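Local coordinates for protein SalCYP truncation (Salinispora tropica, PDB 7ABB) that belongs to the cytochrome P450 family and holds a heme c within a mainly helical fold, at residues H253-G256 and D257-R260; L368-P371 and T372-P375; I352-A355 and W356-W359. All coordinates share one frame; numbering follows the deposited sequence.

Contact 1: residues H253-G256 and D257-R260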
# COMPACT_ATOMS: atom_id res chain seq x y z
N HIS A 253 8.65 -18.01 9.83
CA HIS A 253 9.94 -18.01 10.50
C HIS A 253 9.80 -18.04 12.01
O HIS A 253 10.79 -18.30 12.71
CB HIS A 253 10.70 -16.73 10.06
CG HIS A 253 12.08 -16.59 10.62
ND1 HIS A 253 13.02 -17.60 10.59
CD2 HIS A 253 12.69 -15.52 11.19
CE1 HIS A 253 14.14 -17.17 11.15
NE2 HIS A 253 13.97 -15.91 11.52
N HIS A 254 8.60 -17.77 12.53
CA HIS A 254 8.34 -17.55 13.96
C HIS A 254 7.20 -18.46 14.38
O HIS A 254 6.02 -18.06 14.35
CB HIS A 254 8.00 -16.10 14.25
CG HIS A 254 9.18 -15.18 14.18
ND1 HIS A 254 9.50 -14.44 13.06
CD2 HIS A 254 10.11 -14.88 15.11
CE1 HIS A 254 10.59 -13.73 13.30
NE2 HIS A 254 10.98 -13.98 14.54
N PRO A 255 7.50 -19.70 14.77
CA PRO A 255 6.41 -20.65 15.06
C PRO A 255 5.48 -20.17 16.16
O PRO A 255 4.27 -20.46 16.13
CB PRO A 255 7.16 -21.92 15.47
CG PRO A 255 8.49 -21.81 14.83
CD PRO A 255 8.82 -20.34 14.76
N GLY A 256 6.00 -19.46 17.16
CA GLY A 256 5.15 -18.94 18.22
C GLY A 256 4.05 -18.02 17.70
O GLY A 256 2.89 -18.12 18.12
N ASP A 257 4.42 -17.07 16.83
CA ASP A 257 3.43 -16.17 16.24
C ASP A 257 2.51 -16.90 15.27
O ASP A 257 1.30 -16.62 15.21
CB ASP A 257 4.13 -15.01 15.53
CG ASP A 257 4.76 -14.01 16.50
OD1 ASP A 257 4.23 -13.87 17.62
OD2 ASP A 257 5.79 -13.40 16.15
N ARG A 258 3.05 -17.83 14.47
CA ARG A 258 2.20 -18.64 13.61
C ARG A 258 1.17 -19.41 14.43
O ARG A 258 -0.03 -19.41 14.10
CB ARG A 258 3.08 -19.59 12.79
CG ARG A 258 2.31 -20.44 11.82
CD ARG A 258 3.25 -21.21 10.87
NE ARG A 258 4.00 -22.31 11.48
CZ ARG A 258 5.30 -22.32 11.75
NH1 ARG A 258 6.08 -21.24 11.58
NH2 ARG A 258 5.82 -23.44 12.26
N HIS A 259 1.62 -20.08 15.49
CA HIS A 259 0.69 -20.82 16.34
C HIS A 259 -0.35 -19.89 16.95
O HIS A 259 -1.52 -20.27 17.09
CB HIS A 259 1.44 -21.54 17.47
CG HIS A 259 2.37 -22.62 17.02
ND1 HIS A 259 2.26 -23.26 15.80
CD2 HIS A 259 3.42 -23.19 17.65
CE1 HIS A 259 3.22 -24.17 15.70
NE2 HIS A 259 3.94 -24.14 16.81
N ARG A 260 0.05 -18.69 17.36
CA ARG A 260 -0.92 -17.77 17.93
C ARG A 260 -1.96 -17.38 16.89
O ARG A 260 -3.16 -17.39 17.18
CB ARG A 260 -0.21 -16.52 18.46
CG ARG A 260 -1.15 -15.47 19.05
CD ARG A 260 -1.75 -15.89 20.37
NE ARG A 260 -2.68 -14.88 20.87
CZ ARG A 260 -2.29 -13.76 21.48
NH1 ARG A 260 -1.00 -13.51 21.66
NH2 ARG A 260 -3.19 -12.88 21.91
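The opening turn of helix 255-263 starts at the N-cap residue His254, whose O receives Arg258 N at 3.0 Å in a nearly straight bond. Pro255 follows in the first turn, where its missing N-H costs the helix nothing. Its O accepts His259 N at 2.8 Å, while Gly256 O takes Arg260 N at 3.0 Å. The same Pro255 O also sits over one face of the His259 ring, 3.0 Å from His259 CG, because CG is turned beside its own backbone N (chi1 -65°). Arg258 instead reaches back over the helix start. A bend at chi3 (71°) sets one face of its guanidinium over Pro255, with NH1 3.5 Å from Pro255 CA. There it is held by a hydrogen bond from NH1 to Leu251 O and a salt bridge from NH2 to Asp365. Asp257 OD2 comes within 4.0 Å of His254 CB but bonds to His250 NE2, which ties the end of helix 238-253 to the new helix; the His250 ring also stacks on that of His254. Such an entry, with the N-cap carbonyl accepting the first alpha-helical (i+4 to i) bond and proline next in line, is a classic alpha-helix N-terminus.

Contact 2: residues L368-P371 and T372-P375; sequences LPDP and TVEP
Asp370, Thr372 and Val373 carry this small turn, a worked case of an aspartate side chain bonding across a proline. Asp370 leads into Pro371, and its OD1 accepts the backbone N of Thr372 at 3.0 Å with a fairly straight N-H (165°). The donor arrives on the anti side of the carboxylate, 32° out of its plane. With CG trans to the backbone N (chi1 175°), the carboxylate is brought round to face the residues that follow.

Thr372 crosses the aspartate side chain at about a right angle and adds a second link through water. Its OG1 lies 2.9 Å from a water molecule that donates to Asp370 OD2 at 3.1 Å, so both carboxylate oxygens are engaged by the turn. The methyl groups of Val373 lie against the aspartate: CG1 approaches Asp370 OD2 to 3.2 Å, a snug carbon-oxygen contact, and CG2 packs against the aspartate's own main-chain O.

A second water donates to both Asp370 O and Val373 O, 2.6 Å from each, and so joins the two ends of the turn. At the two ends of the segment, Leu368 CD1 meets Pro375 CG at 3.8 Å. Both residues also rest on Gln249 of helix 238-253, which places these apolar side chains against the protein body. The side-chain bond from Asp370 to the second residue after it, laid over a type I beta turn, makes this an Asx turn with proline at its centre.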
# COMPACT_ATOMS: atom_id res chain seq x y z
N LEU A 368 9.77 -21.33 6.04
CA LEU A 368 10.67 -20.96 4.97
C LEU A 368 11.60 -22.13 4.67
O LEU A 368 11.84 -22.98 5.53
CB LEU A 368 11.47 -19.71 5.37
CG LEU A 368 10.57 -18.52 5.72
CD1 LEU A 368 11.46 -17.32 6.11
CD2 LEU A 368 9.63 -18.15 4.60
N PRO A 369 12.14 -22.22 3.45
CA PRO A 369 12.91 -23.43 3.06
C PRO A 369 14.01 -23.77 4.05
O PRO A 369 14.13 -24.92 4.49
CB PRO A 369 13.44 -23.05 1.68
CG PRO A 369 12.32 -22.17 1.11
CD PRO A 369 11.88 -21.34 2.29
N ASP A 370 14.83 -22.77 4.43
CA ASP A 370 15.76 -22.89 5.55
C ASP A 370 15.12 -22.07 6.65
O ASP A 370 15.19 -20.83 6.62
CB ASP A 370 17.14 -22.36 5.19
CG ASP A 370 18.08 -22.38 6.38
OD1 ASP A 370 17.58 -22.54 7.50
OD2 ASP A 370 19.31 -22.25 6.19
N PRO A 371 14.44 -22.69 7.62
CA PRO A 371 13.64 -21.92 8.58
C PRO A 371 14.46 -21.19 9.64
O PRO A 371 13.88 -20.49 10.47
CB PRO A 371 12.74 -22.99 9.21
CG PRO A 371 13.49 -24.24 9.07
CD PRO A 371 14.30 -24.14 7.83
N THR A 372 15.78 -21.31 9.62
CA THR A 372 16.61 -20.75 10.69
C THR A 372 17.61 -19.71 10.20
O THR A 372 18.55 -19.38 10.93
CB THR A 372 17.33 -21.86 11.43
OG1 THR A 372 18.22 -22.54 10.53
CG2 THR A 372 16.32 -22.83 12.01
N VAL A 373 17.45 -19.22 8.99
CA VAL A 373 18.20 -18.06 8.53
C VAL A 373 17.26 -16.88 8.60
O VAL A 373 16.04 -16.98 8.40
CB VAL A 373 18.78 -18.19 7.11
CG1 VAL A 373 19.88 -19.22 7.07
CG2 VAL A 373 17.68 -18.52 6.11
N GLU A 374 17.84 -15.73 8.91
CA GLU A 374 17.04 -14.54 9.00
C GLU A 374 16.68 -14.08 7.59
O GLU A 374 17.58 -13.85 6.77
CB GLU A 374 17.80 -13.45 9.75
CG GLU A 374 16.92 -12.24 10.09
CD GLU A 374 15.77 -12.58 11.04
OE1 GLU A 374 15.93 -13.49 11.88
OE2 GLU A 374 14.70 -11.93 10.95
N PRO A 375 15.41 -13.93 7.25
CA PRO A 375 15.06 -13.56 5.88
C PRO A 375 15.10 -12.06 5.70
O PRO A 375 15.07 -11.31 6.68
CB PRO A 375 13.63 -14.10 5.73
CG PRO A 375 13.07 -14.01 7.09
CD PRO A 375 14.22 -14.26 8.04
O HOH W 1 14.31 -18.46 7.11
O HOH W 2 20.44 -21.56 9.00

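Contact 3: residues I352-A355 and W356-W359; sequences ILTA and WEEW
Ile352 and Trp356 pack one turn apart on helix 345-362, the L helix of the cytochrome P450 fold, which follows the heme-binding loop. Backbone bonds come first. Four successive alpha-helical bonds tie the segments, from Trp356 N to Ile352 O, Glu357 N to Leu353 O, Glu358 N to Thr354 O and Trp359 N to Ala355 O, all between 2.8 and 3.0 Å.

The apolar group centres on a CH-pi contact. Ile352 CG2 stands 3.5 Å from the centroid of the six-membered ring of Trp356, only 7° off the ring normal, and the two side chains run side by side in the same direction. Having CG2, not CG1, trans to the backbone N puts this methyl group over the indole. The side chain of Ile352 also comes within about 4 Å of the bound heme c, so the indole backs a residue next to the cofactor. Met244 of helix 238-253 touches Ile352, and Val272 of helix 268-278 touches Trp356.

Leu353 and Glu357 cross obliquely, carbon against carboxylate. The glutamate's CG is 3.2 Å from Leu353 O, and its extended chain carries OE2 to 3.7 Å from Leu353 CG.

The polar group is turned to helix 108-120, whose Arg112 forms salt bridges with both Glu357 OE1 and Glu358 OE2, while Thr354 OG1 is bonded to Ala350 O one turn back. A water bridges the two side chains of Thr354 and Glu357, donating to Thr354 OG1 at 2.7 Å and to Glu357 OE1 at 3.1 Å.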
# COMPACT_ATOMS: atom_id res chain seq x y z
N ILE A 352 -5.95 -8.68 3.17
CA ILE A 352 -4.88 -9.30 3.95
C ILE A 352 -5.46 -10.29 4.94
O ILE A 352 -5.04 -11.45 5.01
CB ILE A 352 -4.05 -8.21 4.65
CG1 ILE A 352 -3.31 -7.39 3.63
CG2 ILE A 352 -3.04 -8.83 5.61
CD1 ILE A 352 -2.78 -6.05 4.19
N LEU A 353 -6.43 -9.85 5.74
CA LEU A 353 -7.02 -10.72 6.74
C LEU A 353 -7.64 -11.95 6.10
O LEU A 353 -7.44 -13.08 6.55
CB LEU A 353 -8.05 -9.97 7.56
CG LEU A 353 -8.76 -10.81 8.62
CD1 LEU A 353 -7.77 -11.46 9.58
CD2 LEU A 353 -9.76 -9.95 9.37
N THR A 354 -8.42 -11.75 5.04
CA THR A 354 -9.11 -12.87 4.40
C THR A 354 -8.11 -13.86 3.83
O THR A 354 -8.28 -15.09 3.98
CB THR A 354 -10.04 -12.35 3.31
OG1 THR A 354 -11.01 -11.47 3.89
CG2 THR A 354 -10.77 -13.47 2.66
N ALA A 355 -7.06 -13.37 3.17
CA ALA A 355 -6.06 -14.28 2.60
C ALA A 355 -5.40 -15.09 3.69
O ALA A 355 -5.23 -16.31 3.56
CB ALA A 355 -5.01 -13.53 1.82
N TRP A 356 -5.01 -14.44 4.79
CA TRP A 356 -4.35 -15.19 5.85
C TRP A 356 -5.30 -16.16 6.55
O TRP A 356 -4.88 -17.24 7.00
CB TRP A 356 -3.71 -14.24 6.86
CG TRP A 356 -2.50 -13.47 6.30
CD1 TRP A 356 -1.82 -13.73 5.15
CD2 TRP A 356 -1.88 -12.33 6.90
NE1 TRP A 356 -0.79 -12.81 5.01
CE2 TRP A 356 -0.82 -11.93 6.06
CE3 TRP A 356 -2.13 -11.60 8.05
CZ2 TRP A 356 -0.00 -10.84 6.36
CZ3 TRP A 356 -1.32 -10.52 8.35
CH2 TRP A 356 -0.28 -10.15 7.50
N GLU A 357 -6.58 -15.82 6.67
CA GLU A 357 -7.56 -16.75 7.21
C GLU A 357 -7.63 -18.01 6.34
O GLU A 357 -7.57 -19.15 6.84
CB GLU A 357 -8.94 -16.07 7.29
CG GLU A 357 -9.10 -15.08 8.43
CD GLU A 357 -10.39 -14.30 8.36
OE1 GLU A 357 -10.97 -14.19 7.26
OE2 GLU A 357 -10.84 -13.78 9.41
N GLU A 358 -7.81 -17.82 5.03
CA GLU A 358 -7.97 -18.98 4.17
C GLU A 358 -6.66 -19.76 4.07
O GLU A 358 -6.68 -21.00 3.98
CB GLU A 358 -8.46 -18.56 2.78
CG GLU A 358 -9.87 -17.96 2.79
CD GLU A 358 -10.87 -18.89 3.38
OE1 GLU A 358 -10.95 -20.05 2.91
OE2 GLU A 358 -11.59 -18.48 4.31
N TRP A 359 -5.52 -19.07 4.14
CA TRP A 359 -4.23 -19.75 4.14
C TRP A 359 -4.13 -20.71 5.32
O TRP A 359 -3.76 -21.87 5.14
CB TRP A 359 -3.10 -18.71 4.17
CG TRP A 359 -1.74 -19.34 4.17
CD1 TRP A 359 -1.10 -19.88 5.25
CD2 TRP A 359 -0.88 -19.53 3.05
NE1 TRP A 359 0.11 -20.38 4.86
CE2 TRP A 359 0.27 -20.19 3.52
CE3 TRP A 359 -0.96 -19.23 1.69
CZ2 TRP A 359 1.33 -20.55 2.68
CZ3 TRP A 359 0.08 -19.58 0.85
CH2 TRP A 359 1.23 -20.22 1.36
O HOH W 3 -11.82 -11.31 6.47

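Along the chain the order is contact 1, contact 3, contact 2. Contact 1 opens helix 255-263 directly after helix 238-253, contact 3 lies in helix 345-362, and contact 2 in the loop between that helix and strand 385-387. Contacts 1 and 2 have centres about 13 Å apart and touch at the surface, where His253 meets Pro371 and Glu374. Contact 3 is buried nearer the heme c, its centre about 15 Å from contact 1 and 22 Å from contact 2, and touches neither. Helix 238-253 is the common neighbour: it packs against contacts 2 and 3 and runs into contact 1, linking the cofactor's surroundings with the periphery.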